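Local coordinates for protein chitin deacetylase 1 (Bombyx mori, PDB 5ZNT) that hydrolyses the N-acetyl groups of N-acetylglucosamine units in chitin, using zinc, to give chitosan and acetate, at residues D46-N49 with N50-E54; V129-E132 with K133-I137; E282-L285 with Y286-D289; G333-A336 with C337-P340; K348-P351 with G352-I355. All coordinates share one frame; numbering follows the deposited sequence.

Interaction 1 of 5, residues D46-N49 with N50-E54; sequences DAIN and NNNIE. With ZN (zinc ion), chain C; NAG (2-acetamido-2-deoxy-beta-D-glucopyranose), chain B.
Asn49 and Asn52 meet where the chain leaves strand 38-45 and turns into helix 53-59, with Asn52 N donating to Asn49 O (2.9 Å, nearly straight at 169°) and Ile53 N reaching the same oxygen in a weak bond. The Asn52 side chain folds back over the loop and uses both ends of its amide: OD1 accepts from Asn49 N at 3.1 Å, and ND2 donates to Ala47 O at 3.0 Å. A chi1 of 47° puts its CG between the backbone N and the carbonyl carbon, which turns the amide toward the preceding residues. Although Asn52 sits at the N-cap position, its side chain makes no capping bond; it braces the loop instead. Asn49 reaches forward in exchange, its OD1 taking the N-H of Asn51 at 2.8 Å from a donor tilted off the carbonyl plane. A water also donates to that OD1, while Asn49 ND2 is held by Tyr82 O. Ile48 CG2 rests against Ile53 CG1 at 4.2 Å, and both side chains pack on helix 85-93. At the other end of the loop Asp46 OD1 binds the zinc ion at 2.1 Å; His101, His105 and three waters complete the coordination. A loop after a strand that carries the metal-binding aspartate, with two histidines supplied from elsewhere, is the Asp-His-His zinc site of carbohydrate esterase family 4.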
loop_
_atom_site.group_PDB
_atom_site.type_symbol
_atom_site.label_atom_id
_atom_site.label_comp_id
_atom_site.label_asym_id
_atom_site.label_seq_id
_atom_site.Cartn_x
_atom_site.Cartn_y
_atom_site.Cartn_z
ATOM N N ASP A 46 8.494 3.592 2.063
ATOM C CA ASP A 46 9.566 4.237 2.779
ATOM C C ASP A 46 9.458 5.747 2.654
ATOM O O ASP A 46 8.518 6.205 2.180
ATOM C CB ASP A 46 11.003 3.916 2.255
ATOM C CG ASP A 46 11.343 2.416 2.115
ATOM O OD1 ASP A 46 10.606 1.611 2.634
ATOM O OD2 ASP A 46 12.395 2.156 1.465
ATOM N N ALA A 47 10.422 6.470 3.163
ATOM C CA ALA A 47 10.311 7.882 3.480
ATOM C C ALA A 47 9.777 8.785 2.377
ATOM O O ALA A 47 9.965 8.526 1.262
ATOM C CB ALA A 47 11.616 8.417 4.043
ATOM N N ILE A 48 9.116 9.850 2.765
ATOM C CA ILE A 48 8.706 10.846 1.830
ATOM C C ILE A 48 9.546 12.066 2.212
ATOM O O ILE A 48 9.424 12.553 3.271
ATOM C CB ILE A 48 7.223 11.196 1.914
ATOM C CG1 ILE A 48 6.381 10.011 1.523
ATOM C CG2 ILE A 48 6.951 12.397 1.064
ATOM C CD1 ILE A 48 4.940 10.297 1.503
ATOM N N ASN A 49 10.376 12.553 1.320
ATOM C CA ASN A 49 11.233 13.701 1.636
ATOM C C ASN A 49 11.772 14.255 0.328
ATOM O O ASN A 49 11.325 13.865 -0.758
ATOM C CB ASN A 49 12.356 13.317 2.625
ATOM C CG ASN A 49 13.251 12.198 2.112
ATOM O OD1 ASN A 49 13.444 12.040 0.918
ATOM N ND2 ASN A 49 13.837 11.436 3.032
ATOM N N ASN A 50 12.764 15.150 0.416
ATOM C CA ASN A 50 13.203 15.798 -0.808
ATOM C C ASN A 50 13.949 14.841 -1.740
ATOM O O ASN A 50 14.271 15.228 -2.867
ATOM C CB ASN A 50 14.058 17.036 -0.478
ATOM C CG ASN A 50 13.212 18.298 -0.287
ATOM O OD1 ASN A 50 12.035 18.329 -0.665
ATOM N ND2 ASN A 50 13.810 19.345 0.284
ATOM N N ASN A 51 14.223 13.602 -1.324
ATOM C CA ASN A 51 14.713 12.632 -2.297
ATOM C C ASN A 51 13.662 12.291 -3.357
ATOM O O ASN A 51 14.033 11.820 -4.438
ATOM C CB ASN A 51 15.146 11.314 -1.637
ATOM C CG ASN A 51 16.290 11.478 -0.610
ATOM O OD1 ASN A 51 16.838 12.554 -0.415
ATOM N ND2 ASN A 51 16.600 10.394 0.077
ATOM N N ASN A 52 12.369 12.468 -3.061
ATOM C CA ASN A 52 11.321 12.003 -3.974
ATOM C C ASN A 52 10.119 12.938 -4.127
ATOM O O ASN A 52 9.238 12.636 -4.933
ATOM C CB ASN A 52 10.821 10.608 -3.537
ATOM C CG ASN A 52 10.541 10.523 -2.033
ATOM O OD1 ASN A 52 9.825 11.348 -1.472
ATOM N ND2 ASN A 52 11.114 9.514 -1.377
ATOM N N ILE A 53 10.081 14.087 -3.444
ATOM C CA ILE A 53 8.905 14.953 -3.508
ATOM C C ILE A 53 8.681 15.446 -4.936
ATOM O O ILE A 53 7.549 15.452 -5.436
ATOM C CB ILE A 53 9.040 16.113 -2.494
ATOM C CG1 ILE A 53 8.726 15.607 -1.059
ATOM C CG2 ILE A 53 8.127 17.283 -2.895
ATOM C CD1 ILE A 53 9.323 16.515 0.100
ATOM N N GLU A 54 9.757 15.795 -5.639
ATOM C CA GLU A 54 9.610 16.255 -7.016
ATOM C C GLU A 54 9.198 15.125 -7.952
ATOM O O GLU A 54 8.453 15.357 -8.912
ATOM C CB GLU A 54 10.912 16.895 -7.499
ATOM C CG GLU A 54 11.191 18.261 -6.886
ATOM C CD GLU A 54 10.140 19.297 -7.265
ATOM O OE1 GLU A 54 10.031 19.617 -8.480
ATOM O OE2 GLU A 54 9.418 19.772 -6.347
HETATM ZN ZN ZN C . 10.596 -0.466 3.120
HETATM C C1 NAG B . 9.317 19.362 3.305
HETATM C C2 NAG B . 10.308 20.169 2.491
HETATM C C3 NAG B . 9.719 21.548 2.195
HETATM C C4 NAG B . 8.326 21.423 1.579
HETATM C C5 NAG B . 7.462 20.453 2.380
HETATM C C6 NAG B . 6.144 20.132 1.714
HETATM C C7 NAG B . 12.530 19.334 3.160
HETATM C C8 NAG B . 13.825 19.695 3.826
HETATM N N2 NAG B . 11.603 20.295 3.139
HETATM O O3 NAG B . 10.619 22.225 1.329
HETATM O O4 NAG B . 7.596 22.635 1.725
HETATM O O5 NAG B . 8.147 19.214 2.578
HETATM O O6 NAG B . 6.349 19.671 0.385
HETATM O O7 NAG B . 12.322 18.206 2.688
HETATM O O HOH W 1 12.386 -0.598 1.937
HETATM O O HOH W 2 13.752 8.994 0.657
HETATM O O HOH W 3 9.577 -1.447 1.311
HETATM O O HOH W 4 10.503 -2.768 3.081
#

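Interaction 2 of 5, residues V129-E132 with K133-I137; sequences VIIE and KFSNI. With NAG (2-acetamido-2-deoxy-beta-D-glucopyranose), chain D.
In Ile131 a chi1 of -66° places CG2 anti to the backbone N, and in Ile137 the same value holds CG1, with CD1 at its end, beside the backbone N; the two side chains lie alongside one another, pointing the same way. Ile131 CG2 touches Ile137 CD1 at 3.8 Å, an apolar contact that spans the end of helix 117-134. One residue earlier, Ile130 CG2 meets Phe134 CD2 at 3.9 Å, while Ile130 O lies at the edge of the Phe134 ring, near its plane. The CG of neighbouring Lys133 sits above the centre of one face of that ring. The backbone explains why Ile137 can come back to Ile131: Phe134 N still gives a regular helical bond to Ile130 O (2.8 Å), but Asn136 takes positive phi, and the helix closes in a Schellman motif. Its two bonds run from Asn136 N to Lys133 O at 3.1 Å and from Ile137 N to Glu132 O at 3.0 Å. A water donates to Ile137 O, and weakly to Glu132 O, bridging the two carbonyls. Ser135 OG is bonded to Tyr85 O on helix 85-93. Lys133 runs out in an extended chain to Thr374 O, with which NZ is hydrogen-bonded, and to a salt bridge with Asp376. Asn136, turned away from the helix, carries an N-linked N-acetylglucosamine through a covalent bond from its ND2 to the sugar C1 (1.4 Å).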
loop_
_atom_site.group_PDB
_atom_site.type_symbol
_atom_site.label_atom_id
_atom_site.label_comp_id
_atom_site.label_asym_id
_atom_site.label_seq_id
_atom_site.Cartn_x
_atom_site.Cartn_y
_atom_site.Cartn_z
ATOM N N VAL A 129 0.782 7.172 15.258
ATOM C CA VAL A 129 0.756 8.342 16.145
ATOM C C VAL A 129 1.633 9.464 15.589
ATOM O O VAL A 129 1.238 10.639 15.575
ATOM C CB VAL A 129 1.203 7.933 17.562
ATOM C CG1 VAL A 129 1.654 9.161 18.389
ATOM C CG2 VAL A 129 0.093 7.153 18.282
ATOM N N ILE A 130 2.840 9.123 15.131
ATOM C CA ILE A 130 3.740 10.129 14.569
ATOM C C ILE A 130 3.081 10.850 13.405
ATOM O O ILE A 130 3.075 12.092 13.330
ATOM C CB ILE A 130 5.070 9.476 14.142
ATOM C CG1 ILE A 130 5.759 8.841 15.354
ATOM C CG2 ILE A 130 5.994 10.516 13.470
ATOM C CD1 ILE A 130 7.069 8.106 14.994
ATOM N N ILE A 131 2.516 10.084 12.468
ATOM C CA ILE A 131 1.894 10.689 11.289
ATOM C C ILE A 131 0.736 11.586 11.689
ATOM O O ILE A 131 0.635 12.734 11.230
ATOM C CB ILE A 131 1.407 9.609 10.314
ATOM C CG1 ILE A 131 2.604 8.839 9.722
ATOM C CG2 ILE A 131 0.574 10.251 9.201
ATOM C CD1 ILE A 131 2.161 7.577 8.957
ATOM N N GLU A 132 -0.183 11.053 12.507
ATOM C CA GLU A 132 -1.378 11.806 12.883
ATOM C C GLU A 132 -0.999 13.110 13.566
ATOM O O GLU A 132 -1.598 14.166 13.289
ATOM C CB GLU A 132 -2.281 10.957 13.782
ATOM C CG GLU A 132 -2.964 9.790 13.018
ATOM C CD GLU A 132 -3.861 8.908 13.910
ATOM O OE1 GLU A 132 -3.830 9.050 15.140
ATOM O OE2 GLU A 132 -4.599 8.056 13.382
ATOM N N LYS A 133 0.033 13.073 14.420
ATOM C CA LYS A 133 0.483 14.305 15.059
ATOM C C LYS A 133 1.196 15.231 14.079
ATOM O O LYS A 133 0.755 16.366 13.858
ATOM C CB LYS A 133 1.400 14.015 16.247
ATOM C CG LYS A 133 1.942 15.315 16.875
ATOM C CD LYS A 133 2.634 15.055 18.221
ATOM C CE LYS A 133 3.290 16.375 18.734
ATOM N NZ LYS A 133 3.944 16.133 20.068
ATOM N N PHE A 134 2.323 14.794 13.508
ATOM C CA PHE A 134 3.163 15.745 12.783
ATOM C C PHE A 134 2.673 16.066 11.386
ATOM O O PHE A 134 3.129 17.066 10.818
ATOM C CB PHE A 134 4.608 15.260 12.773
ATOM C CG PHE A 134 5.184 15.276 14.143
ATOM C CD1 PHE A 134 5.536 16.494 14.736
ATOM C CD2 PHE A 134 5.244 14.105 14.894
ATOM C CE1 PHE A 134 6.025 16.544 16.036
ATOM C CE2 PHE A 134 5.725 14.137 16.208
ATOM C CZ PHE A 134 6.124 15.361 16.776
ATOM N N SER A 135 1.747 15.285 10.834
ATOM C CA SER A 135 1.058 15.668 9.602
ATOM C C SER A 135 -0.352 16.184 9.881
ATOM O O SER A 135 -1.092 16.468 8.931
ATOM C CB SER A 135 0.990 14.478 8.633
ATOM O OG SER A 135 2.301 14.153 8.179
ATOM N N ASN A 136 -0.752 16.257 11.150
ATOM C CA ASN A 136 -2.054 16.796 11.552
ATOM C C ASN A 136 -3.193 16.141 10.765
ATOM O O ASN A 136 -4.006 16.786 10.104
ATOM C CB ASN A 136 -2.078 18.318 11.401
ATOM C CG ASN A 136 -3.305 18.942 12.063
ATOM O OD1 ASN A 136 -3.935 18.329 12.925
ATOM N ND2 ASN A 136 -3.644 20.153 11.662
ATOM N N ILE A 137 -3.221 14.819 10.826
ATOM C CA ILE A 137 -4.265 14.046 10.174
ATOM C C ILE A 137 -5.229 13.621 11.264
ATOM O O ILE A 137 -4.850 12.911 12.205
ATOM C CB ILE A 137 -3.681 12.855 9.400
ATOM C CG1 ILE A 137 -2.833 13.396 8.237
ATOM C CG2 ILE A 137 -4.821 11.912 8.918
ATOM C CD1 ILE A 137 -2.039 12.317 7.474
HETATM C C1 NAG D . -4.788 20.839 12.221
HETATM C C2 NAG D . -4.291 22.035 13.068
HETATM C C3 NAG D . -5.432 23.013 13.387
HETATM C C4 NAG D . -6.217 23.376 12.137
HETATM C C5 NAG D . -6.707 22.091 11.488
HETATM C C6 NAG D . -7.490 22.326 10.218
HETATM C C7 NAG D . -2.440 21.851 14.682
HETATM C C8 NAG D . -1.992 21.258 15.989
HETATM N N2 NAG D . -3.687 21.553 14.302
HETATM O O3 NAG D . -4.892 24.192 13.973
HETATM O O4 NAG D . -7.323 24.209 12.469
HETATM O O5 NAG D . -5.565 21.304 11.131
HETATM O O6 NAG D . -6.841 23.272 9.379
HETATM O O7 NAG D . -1.704 22.561 14.000
HETATM O O HOH W 5 -4.159 14.036 14.851
#

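Interaction 3 of 5, residues E282-L285 with Y286-D289; sequences EAFL and YWID
Four backbone hydrogen bonds of the i to i+4 kind link residues 282-285 to residues 286-289, among them Ile288 N to Phe284 O at 2.9 Å, close to straight at 172°, and Asp289 N to Leu285 O at 2.9 Å. The apolar contacts run at i+4 (Phe284 with Ile288) and i+3 (Leu285 with Ile288, Phe284 with Trp287). Ile288 CD1 stands over one face of the Phe284 ring in a CH-pi contact, 3.6 Å from the ring centroid and 19° off the normal, shifted a little toward the rim. Phe284 reaches this place because its CG is anti to the backbone N (chi1 -177°), which swings the ring forward along the helix to the next turn. Leu285 runs beside Ile288, pointing the same way, with CD2 and CD1 4.1 Å apart, and Trp287 CE3 approaches Phe284 CE1 obliquely at 4.2 Å. Of the polar groups, Asp289 forms a salt bridge to Arg64, a residue that the side chains of Leu285 and Ile288 also touch. Phe284 and Trp287 face inward, against helix 243-258 and strand 38-45, whereas Leu285 leans on helix 53-59. This is the buried face of an amphipathic helix, here helix 278-294 covering the parallel sheet that forms the core of the deacetylase domain.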
loop_
_atom_site.group_PDB
_atom_site.type_symbol
_atom_site.label_atom_id
_atom_site.label_comp_id
_atom_site.label_asym_id
_atom_site.label_seq_id
_atom_site.Cartn_x
_atom_site.Cartn_y
_atom_site.Cartn_z
ATOM N N GLU A 282 10.141 7.056 -17.506
ATOM C CA GLU A 282 9.561 7.434 -18.793
ATOM C C GLU A 282 8.613 6.357 -19.308
ATOM O O GLU A 282 7.508 6.662 -19.768
ATOM C CB GLU A 282 10.669 7.709 -19.811
ATOM C CG GLU A 282 10.137 7.885 -21.234
ATOM C CD GLU A 282 11.226 8.205 -22.242
ATOM O OE1 GLU A 282 12.011 9.145 -21.998
ATOM O OE2 GLU A 282 11.302 7.507 -23.270
ATOM N N ALA A 283 9.018 5.090 -19.220
ATOM C CA ALA A 283 8.154 3.999 -19.655
ATOM C C ALA A 283 6.902 3.905 -18.791
ATOM O O ALA A 283 5.807 3.627 -19.296
ATOM C CB ALA A 283 8.930 2.679 -19.637
ATOM N N PHE A 284 7.038 4.137 -17.489
ATOM C CA PHE A 284 5.893 4.042 -16.593
ATOM C C PHE A 284 4.857 5.112 -16.926
ATOM O O PHE A 284 3.653 4.835 -16.985
ATOM C CB PHE A 284 6.368 4.188 -15.144
ATOM C CG PHE A 284 5.280 4.045 -14.117
ATOM C CD1 PHE A 284 4.356 3.012 -14.197
ATOM C CD2 PHE A 284 5.196 4.932 -13.065
ATOM C CE1 PHE A 284 3.351 2.873 -13.239
ATOM C CE2 PHE A 284 4.197 4.803 -12.096
ATOM C CZ PHE A 284 3.276 3.767 -12.187
ATOM N N LEU A 285 5.305 6.351 -17.097
ATOM C CA LEU A 285 4.380 7.428 -17.423
ATOM C C LEU A 285 3.756 7.221 -18.803
ATOM O O LEU A 285 2.548 7.435 -18.982
ATOM C CB LEU A 285 5.107 8.764 -17.336
ATOM C CG LEU A 285 5.593 9.068 -15.915
ATOM C CD1 LEU A 285 6.220 10.440 -15.826
ATOM C CD2 LEU A 285 4.431 8.924 -14.913
ATOM N N TYR A 286 4.556 6.807 -19.787
ATOM C CA TYR A 286 3.997 6.473 -21.092
ATOM C C TYR A 286 2.882 5.446 -20.946
ATOM O O TYR A 286 1.786 5.609 -21.503
ATOM C CB TYR A 286 5.098 5.949 -22.012
ATOM C CG TYR A 286 4.622 5.685 -23.419
ATOM C CD1 TYR A 286 3.947 4.512 -23.732
ATOM C CD2 TYR A 286 4.844 6.608 -24.432
ATOM C CE1 TYR A 286 3.493 4.264 -25.015
ATOM C CE2 TYR A 286 4.403 6.368 -25.727
ATOM C CZ TYR A 286 3.722 5.198 -26.010
ATOM O OH TYR A 286 3.267 4.947 -27.296
ATOM N N TRP A 287 3.149 4.382 -20.185
ATOM C CA TRP A 287 2.159 3.337 -19.962
ATOM C C TRP A 287 0.903 3.886 -19.293
ATOM O O TRP A 287 -0.222 3.616 -19.743
ATOM C CB TRP A 287 2.778 2.218 -19.120
ATOM C CG TRP A 287 1.828 1.109 -18.852
ATOM C CD1 TRP A 287 1.483 0.098 -19.719
ATOM C CD2 TRP A 287 1.082 0.877 -17.645
ATOM N NE1 TRP A 287 0.570 -0.733 -19.128
ATOM C CE2 TRP A 287 0.309 -0.285 -17.857
ATOM C CE3 TRP A 287 0.989 1.540 -16.406
ATOM C CZ2 TRP A 287 -0.539 -0.805 -16.888
ATOM C CZ3 TRP A 287 0.145 1.018 -15.444
ATOM C CH2 TRP A 287 -0.619 -0.138 -15.696
ATOM N N ILE A 288 1.067 4.617 -18.185
ATOM C CA ILE A 288 -0.074 5.209 -17.487
ATOM C C ILE A 288 -0.917 6.041 -18.448
ATOM O O ILE A 288 -2.149 5.943 -18.469
ATOM C CB ILE A 288 0.394 6.084 -16.309
ATOM C CG1 ILE A 288 0.932 5.232 -15.169
ATOM C CG2 ILE A 288 -0.755 6.924 -15.801
ATOM C CD1 ILE A 288 1.533 6.101 -14.042
ATOM N N ASP A 289 -0.270 6.910 -19.209
ATOM C CA ASP A 289 -1.015 7.800 -20.090
ATOM C C ASP A 289 -1.711 7.011 -21.197
ATOM O O ASP A 289 -2.857 7.302 -21.557
ATOM C CB ASP A 289 -0.076 8.843 -20.674
ATOM C CG ASP A 289 0.394 9.847 -19.646
ATOM O OD1 ASP A 289 -0.314 10.061 -18.625
ATOM O OD2 ASP A 289 1.457 10.449 -19.879
#

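Interaction 4 of 5, residues G333-A336 with C337-P340; sequences GNPA and CWVP. With NAG (2-acetamido-2-deoxy-beta-D-glucopyranose), chain E.
The Trp338 indole is the large flat group here, met obliquely by Asn334 and Pro335, with O3 of a bound N-acetylglucosamine at its edge, near the ring plane. Both contacts fall on the six-membered part of the indole. Pro335 runs across it at about a right angle, and its CD comes to 3.8 Å from Trp338 CZ3, with CG almost as close. Asn334 approaches next along the ring: its CB is 3.8 Å from Trp338 CZ2, and its amide plane is inclined 48° to the indole. With chi1 at -71°, Trp338 CG lies anti to its carbonyl carbon, and the ring folds back along the chain over these two earlier residues. The same sugar also engages the backbone, donating from O3 to Trp338 O at 3.1 Å. The same proline also faces the sugar: Pro335 CB comes within 3.2 Å of O7, the acetamido oxygen, and Pro340 CD lies 4.0 Å from the ring oxygen O5. Between the two halves, Cys337 SG is fixed in a disulfide with Cys360, anchoring the bend to the chain just beyond strand 355-359. Pro335 and Ala336 also pack on helix 85-93. The result is a surface loop, pinned by a disulfide, that forms part of the cradle holding the glycan attached at Asn84, with prolines and a tryptophan alongside the sugar.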
loop_
_atom_site.group_PDB
_atom_site.type_symbol
_atom_site.label_atom_id
_atom_site.label_comp_id
_atom_site.label_asym_id
_atom_site.label_seq_id
_atom_site.Cartn_x
_atom_site.Cartn_y
_atom_site.Cartn_z
ATOM N N GLY A 333 -6.116 24.331 -4.144
ATOM C CA GLY A 333 -5.933 25.004 -2.866
ATOM C C GLY A 333 -4.482 25.269 -2.479
ATOM O O GLY A 333 -3.554 25.218 -3.290
ATOM N N ASN A 334 -4.300 25.544 -1.189
ATOM C CA ASN A 334 -2.996 25.894 -0.660
ATOM C C ASN A 334 -2.533 24.876 0.377
ATOM O O ASN A 334 -3.358 24.247 1.046
ATOM C CB ASN A 334 -3.029 27.285 -0.013
ATOM C CG ASN A 334 -3.406 28.372 -0.995
ATOM O OD1 ASN A 334 -2.999 28.349 -2.154
ATOM N ND2 ASN A 334 -4.200 29.319 -0.538
ATOM N N PRO A 335 -1.227 24.719 0.551
ATOM C CA PRO A 335 -0.718 23.822 1.605
ATOM C C PRO A 335 -1.101 24.316 2.991
ATOM O O PRO A 335 -1.423 25.488 3.193
ATOM C CB PRO A 335 0.802 23.860 1.408
ATOM C CG PRO A 335 1.066 25.114 0.664
ATOM C CD PRO A 335 -0.141 25.336 -0.227
ATOM N N ALA A 336 -1.067 23.391 3.954
ATOM C CA ALA A 336 -1.490 23.711 5.316
ATOM C C ALA A 336 -0.637 24.808 5.938
ATOM O O ALA A 336 -1.117 25.546 6.807
ATOM C CB ALA A 336 -1.448 22.457 6.198
ATOM N N CYS A 337 0.632 24.903 5.558
ATOM C CA CYS A 337 1.481 25.995 6.006
ATOM C C CYS A 337 2.462 26.300 4.888
ATOM O O CYS A 337 2.882 25.396 4.160
ATOM C CB CYS A 337 2.226 25.663 7.318
ATOM S SG CYS A 337 3.549 24.381 7.216
ATOM N N TRP A 338 2.820 27.581 4.755
ATOM C CA TRP A 338 3.648 28.014 3.632
ATOM C C TRP A 338 5.114 27.667 3.839
ATOM O O TRP A 338 5.795 27.259 2.895
ATOM C CB TRP A 338 3.495 29.523 3.413
ATOM C CG TRP A 338 2.159 29.921 2.844
ATOM C CD1 TRP A 338 1.173 30.643 3.471
ATOM C CD2 TRP A 338 1.659 29.607 1.536
ATOM N NE1 TRP A 338 0.095 30.797 2.627
ATOM C CE2 TRP A 338 0.366 30.170 1.438
ATOM C CE3 TRP A 338 2.180 28.900 0.438
ATOM C CZ2 TRP A 338 -0.409 30.059 0.284
ATOM C CZ3 TRP A 338 1.411 28.787 -0.704
ATOM C CH2 TRP A 338 0.128 29.365 -0.775
ATOM N N VAL A 339 5.629 27.847 5.048
ATOM C CA VAL A 339 7.012 27.529 5.374
ATOM C C VAL A 339 7.010 26.598 6.579
ATOM O O VAL A 339 6.806 27.033 7.715
ATOM C CB VAL A 339 7.841 28.795 5.651
ATOM C CG1 VAL A 339 9.337 28.447 5.688
ATOM C CG2 VAL A 339 7.544 29.860 4.600
ATOM N N PRO A 340 7.198 25.299 6.364
ATOM C CA PRO A 340 7.219 24.360 7.491
ATOM C C PRO A 340 8.422 24.588 8.386
ATOM O O PRO A 340 9.484 25.037 7.944
ATOM C CB PRO A 340 7.294 22.987 6.811
ATOM C CG PRO A 340 6.761 23.224 5.416
ATOM C CD PRO A 340 7.214 24.614 5.062
HETATM C C1 NAG E . 7.815 23.675 0.779
HETATM C C2 NAG E . 6.450 24.346 0.522
HETATM C C3 NAG E . 6.602 25.684 -0.212
HETATM C C4 NAG E . 7.725 26.535 0.365
HETATM C C5 NAG E . 8.984 25.700 0.546
HETATM C C6 NAG E . 10.090 26.449 1.251
HETATM C C7 NAG E . 4.392 23.064 0.179
HETATM C C8 NAG E . 3.641 22.127 -0.728
HETATM N N2 NAG E . 5.596 23.453 -0.245
HETATM O O3 NAG E . 5.376 26.399 -0.086
HETATM O O4 NAG E . 7.994 27.625 -0.510
HETATM O O5 NAG E . 8.672 24.576 1.369
HETATM O O6 NAG E . 11.080 26.873 0.325
HETATM O O7 NAG E . 3.933 23.444 1.251
#

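Interaction 5 of 5, residues K348-P351 with G352-I355; sequences KEVP and GETI
A type II beta turn from Val350 to Glu353 carries this contact, in the loop that joins the two antiparallel strands 341-345 and 355-359. Its closing bond, Glu353 N to Val350 O, is long and weak at 3.4 Å with an N-H...O angle of 142°, and side chains meet across the same opening. Val350 supplies the central group: with chi1 at -174° its CG1 is directed across the turn to the returning chain. There CG1 meets two residues. Ile355 CD1 packs against it at 3.8 Å, and Glu353 crosses it obliquely, its CB and CG each 3.9 Å away. The carboxylate of Glu353 also comes close, OE2 standing 3.1 Å from Val350 CG1, a tight approach for a carboxylate oxygen and a methyl. The same oxygen makes a salt bridge to Lys81 NZ, so it is shared between the valine methyl and its charged partner. At the corner, Pro351 takes the second place of the turn with phi of -62°, and Gly352 the third with positive phi, the usual pairing of a type II turn. Val350 is backed by Trp369 from a neighbouring loop. Beyond the turn, Ile355 enters its strand and pairs through backbone hydrogen bonds with Leu345, while on the incoming side Glu349 OE1 is tied to Asn371 N.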
loop_
_atom_site.group_PDB
_atom_site.type_symbol
_atom_site.label_atom_id
_atom_site.label_comp_id
_atom_site.label_asym_id
_atom_site.label_seq_id
_atom_site.Cartn_x
_atom_site.Cartn_y
_atom_site.Cartn_z
ATOM N N LYS A 348 17.885 9.892 22.747
ATOM C CA LYS A 348 18.746 8.827 23.225
ATOM C C LYS A 348 18.370 7.491 22.608
ATOM O O LYS A 348 19.158 6.549 22.684
ATOM C CB LYS A 348 18.701 8.743 24.750
ATOM C CG LYS A 348 17.322 8.388 25.302
ATOM C CD LYS A 348 17.330 8.346 26.835
ATOM C CE LYS A 348 15.916 8.194 27.379
ATOM N NZ LYS A 348 15.925 8.128 28.880
ATOM N N GLU A 349 17.200 7.387 21.971
ATOM C CA GLU A 349 16.861 6.138 21.290
ATOM C C GLU A 349 17.590 5.984 19.966
ATOM O O GLU A 349 17.620 4.879 19.422
ATOM C CB GLU A 349 15.354 6.048 21.028
ATOM C CG GLU A 349 14.470 6.129 22.288
ATOM C CD GLU A 349 13.003 5.900 21.954
ATOM O OE1 GLU A 349 12.670 4.783 21.514
ATOM O OE2 GLU A 349 12.187 6.838 22.100
ATOM N N VAL A 350 18.104 7.076 19.407
ATOM C CA VAL A 350 18.831 7.089 18.141
ATOM C C VAL A 350 20.184 7.743 18.429
ATOM O O VAL A 350 20.461 8.860 17.968
ATOM C CB VAL A 350 18.041 7.835 17.053
ATOM C CG1 VAL A 350 18.732 7.713 15.709
ATOM C CG2 VAL A 350 16.616 7.280 16.946
ATOM N N PRO A 351 21.032 7.093 19.208
ATOM C CA PRO A 351 22.205 7.788 19.766
ATOM C C PRO A 351 23.152 8.292 18.679
ATOM O O PRO A 351 23.424 7.604 17.701
ATOM C CB PRO A 351 22.858 6.719 20.654
ATOM C CG PRO A 351 22.338 5.400 20.137
ATOM C CD PRO A 351 20.940 5.688 19.641
ATOM N N GLY A 352 23.599 9.531 18.826
ATOM C CA GLY A 352 24.592 10.114 17.929
ATOM C C GLY A 352 24.010 10.946 16.802
ATOM O O GLY A 352 24.510 12.033 16.493
ATOM N N GLU A 353 22.923 10.471 16.212
ATOM C CA GLU A 353 22.359 11.123 15.048
ATOM C C GLU A 353 21.582 12.357 15.434
ATOM O O GLU A 353 20.957 12.426 16.499
ATOM C CB GLU A 353 21.427 10.178 14.307
ATOM C CG GLU A 353 22.050 8.844 13.985
ATOM C CD GLU A 353 21.224 8.121 12.960
ATOM O OE1 GLU A 353 21.110 8.642 11.816
ATOM O OE2 GLU A 353 20.661 7.072 13.329
ATOM N N THR A 354 21.613 13.333 14.542
ATOM C CA THR A 354 20.702 14.456 14.543
ATOM C C THR A 354 19.838 14.314 13.300
ATOM O O THR A 354 20.370 14.180 12.191
ATOM C CB THR A 354 21.472 15.782 14.531
ATOM O OG1 THR A 354 22.093 15.987 15.809
ATOM C CG2 THR A 354 20.554 16.938 14.226
ATOM N N ILE A 355 18.515 14.330 13.467
ATOM C CA ILE A 355 17.620 14.079 12.341
ATOM C C ILE A 355 16.701 15.269 12.170
ATOM O O ILE A 355 16.086 15.731 13.138
ATOM C CB ILE A 355 16.837 12.768 12.513
ATOM C CG1 ILE A 355 17.845 11.621 12.515
ATOM C CG2 ILE A 355 15.853 12.577 11.323
ATOM C CD1 ILE A 355 17.516 10.506 13.400
#

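In the fold
Along the chain the five contacts follow one another in series, from the zinc loop of interaction 1 to the hairpin turn of interaction 5. Interactions 1 and 2 share the polysaccharide deacetylase range, their centres about 17 Å apart, and both pack against helix 85-93. Interaction 4 touches that helix too, its centre about 16 Å from that of interaction 2. It comes before strand 341-345, and interaction 5 in the loop between that strand and strand 355-359, centres about 29 Å apart. Interaction 3 stands off, its centre about 40 Å from that of interaction 5; its helix packs on strand 38-45 and helix 53-59, the two elements that the loop of interaction 1 connects. The late loop of interaction 4 thus meets the deacetylase region at helix 85-93, beside the glycan.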